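PDB 3EMF: Hia (Adhesin) from Haemophilus influenzae, which probably mediates adhesion of the bacterium to host cells as a trimeric autotransporter of the outer membrane, of which this chain is the second binding domain. Local coordinates for residues N7-Y12 with L39-K44. Sequence-based numbering, arbitrary orientation.
Sequences NKLKAY and LNLNEK
Asn40 lies over the ring of Tyr12, its CB 4.0 Å from the ring centroid and almost on the ring normal in a CH-pi contact. With CG anti to the backbone N (chi1 -177°), the amide continues across the same face toward CE1 and CZ, stacked at 18° to the ring plane. Asn40 OD1 accepts from the backbone N of Asn42 at 3.2 Å, an Asx turn that helps fix the amide's rotation, while ND2 donates to a water that also bonds Ala11 O. The backbones meet in a single bridge between Ala11 and Leu39, where Asn40 N donates to Lys10 O at 2.7 Å. A second water ties Lys10 N to Asn40 O and Glu43 OE1. The aliphatic part of Lys10 crosses the Glu43 carboxylate, CD 3.2 Å from OE1, but its NZ stays 5.1 Å from OE1, so any attraction of charges probably acts at longer range. Leu9 CD1 rests against a pair of adjacent leucine methyls, 3.9 Å from Leu39 CD2 and 4.0 Å from Leu41 CD2. The contact joins two loops of the N-terminal part of the domain, one before and one after helix 24-30, which Tyr12 touches at Lys29 and Gln30. Leu9 and Leu39 touch Asn62 of helix 60-63 and pack on Val60 and Leu63, respectively, of a second subunit, placing this loop pairing at the trimer interface.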
# COMPACT_ATOMS: atom_id res chain seq x y z
N ASN A 7 14.07 1.42 -16.50
CA ASN A 7 14.30 2.79 -16.09
C ASN A 7 15.39 2.83 -15.03
O ASN A 7 15.93 1.79 -14.66
CB ASN A 7 12.99 3.50 -15.67
CG ASN A 7 12.34 2.86 -14.47
OD1 ASN A 7 13.01 2.39 -13.56
ND2 ASN A 7 11.00 2.86 -14.45
N LYS A 8 15.74 4.03 -14.56
CA LYS A 8 16.92 4.20 -13.71
C LYS A 8 16.61 4.26 -12.22
O LYS A 8 17.49 4.51 -11.41
CB LYS A 8 17.69 5.46 -14.12
CG LYS A 8 18.66 5.29 -15.29
CD LYS A 8 19.24 6.64 -15.69
CE LYS A 8 20.39 6.52 -16.68
NZ LYS A 8 21.12 7.81 -16.88
N LEU A 9 15.35 4.02 -11.85
CA LEU A 9 14.95 4.00 -10.44
C LEU A 9 15.76 3.02 -9.60
O LEU A 9 15.96 1.85 -9.98
CB LEU A 9 13.47 3.64 -10.29
CG LEU A 9 12.46 4.64 -10.86
CD1 LEU A 9 11.03 4.03 -10.84
CD2 LEU A 9 12.52 5.97 -10.09
N LYS A 10 16.19 3.48 -8.43
CA LYS A 10 16.92 2.64 -7.48
C LYS A 10 16.02 2.31 -6.30
O LYS A 10 14.93 2.87 -6.16
CB LYS A 10 18.17 3.35 -6.97
CG LYS A 10 19.04 3.98 -8.04
CD LYS A 10 20.19 4.77 -7.42
CE LYS A 10 21.01 5.50 -8.49
NZ LYS A 10 21.66 4.54 -9.44
N ALA A 11 16.49 1.40 -5.47
CA ALA A 11 15.82 1.09 -4.23
C ALA A 11 16.55 1.79 -3.10
O ALA A 11 17.74 2.09 -3.20
CB ALA A 11 15.84 -0.42 -4.00
N TYR A 12 15.85 2.06 -2.02
CA TYR A 12 16.53 2.50 -0.83
C TYR A 12 17.53 1.43 -0.41
O TYR A 12 17.26 0.23 -0.55
CB TYR A 12 15.54 2.75 0.28
CG TYR A 12 14.74 4.00 0.05
CD1 TYR A 12 15.34 5.25 0.10
CD2 TYR A 12 13.38 3.93 -0.24
CE1 TYR A 12 14.61 6.40 -0.12
CE2 TYR A 12 12.64 5.07 -0.45
CZ TYR A 12 13.25 6.30 -0.39
OH TYR A 12 12.50 7.44 -0.61
N LEU A 39 11.21 0.87 -3.50
CA LEU A 39 11.54 1.75 -4.61
C LEU A 39 11.83 3.15 -4.09
O LEU A 39 11.12 3.68 -3.23
CB LEU A 39 10.38 1.79 -5.61
CG LEU A 39 10.68 2.19 -7.06
CD1 LEU A 39 11.73 1.25 -7.65
CD2 LEU A 39 9.38 2.15 -7.89
N ASN A 40 12.90 3.74 -4.60
CA ASN A 40 13.19 5.12 -4.28
C ASN A 40 12.61 6.03 -5.37
O ASN A 40 13.23 6.26 -6.39
CB ASN A 40 14.69 5.36 -4.13
CG ASN A 40 14.99 6.78 -3.72
OD1 ASN A 40 14.08 7.61 -3.65
ND2 ASN A 40 16.26 7.08 -3.43
N LEU A 41 11.40 6.53 -5.14
CA LEU A 41 10.73 7.31 -6.17
C LEU A 41 11.19 8.76 -6.19
O LEU A 41 11.03 9.45 -7.20
CB LEU A 41 9.21 7.22 -6.00
CG LEU A 41 8.58 5.91 -6.49
CD1 LEU A 41 7.09 5.89 -6.18
CD2 LEU A 41 8.81 5.72 -7.98
N ASN A 42 11.79 9.22 -5.10
CA ASN A 42 12.05 10.64 -4.94
C ASN A 42 13.51 11.05 -5.04
O ASN A 42 13.92 12.07 -4.48
CB ASN A 42 11.47 11.12 -3.61
CG ASN A 42 11.15 12.60 -3.61
OD1 ASN A 42 11.34 13.29 -2.61
ND2 ASN A 42 10.69 13.10 -4.75
N GLU A 43 14.31 10.27 -5.77
CA GLU A 43 15.74 10.56 -5.90
C GLU A 43 16.04 11.73 -6.85
O GLU A 43 15.54 11.80 -7.97
CB GLU A 43 16.52 9.31 -6.34
CG GLU A 43 18.02 9.36 -6.01
CD GLU A 43 18.75 8.04 -6.30
OE1 GLU A 43 18.12 7.12 -6.87
OE2 GLU A 43 19.95 7.92 -5.97
N LYS A 44 16.88 12.65 -6.38
CA LYS A 44 17.17 13.89 -7.10
C LYS A 44 18.60 13.95 -7.59
O LYS A 44 19.46 13.19 -7.14
CB LYS A 44 16.88 15.09 -6.19
CG LYS A 44 15.40 15.35 -6.04
CD LYS A 44 15.11 16.21 -4.84
CE LYS A 44 13.74 16.86 -5.01
NZ LYS A 44 12.76 15.87 -5.50
O HOH W 1 15.65 6.02 -7.56
O HOH W 2 18.42 4.83 -3.01
O HOH W 3 10.13 7.12 -2.43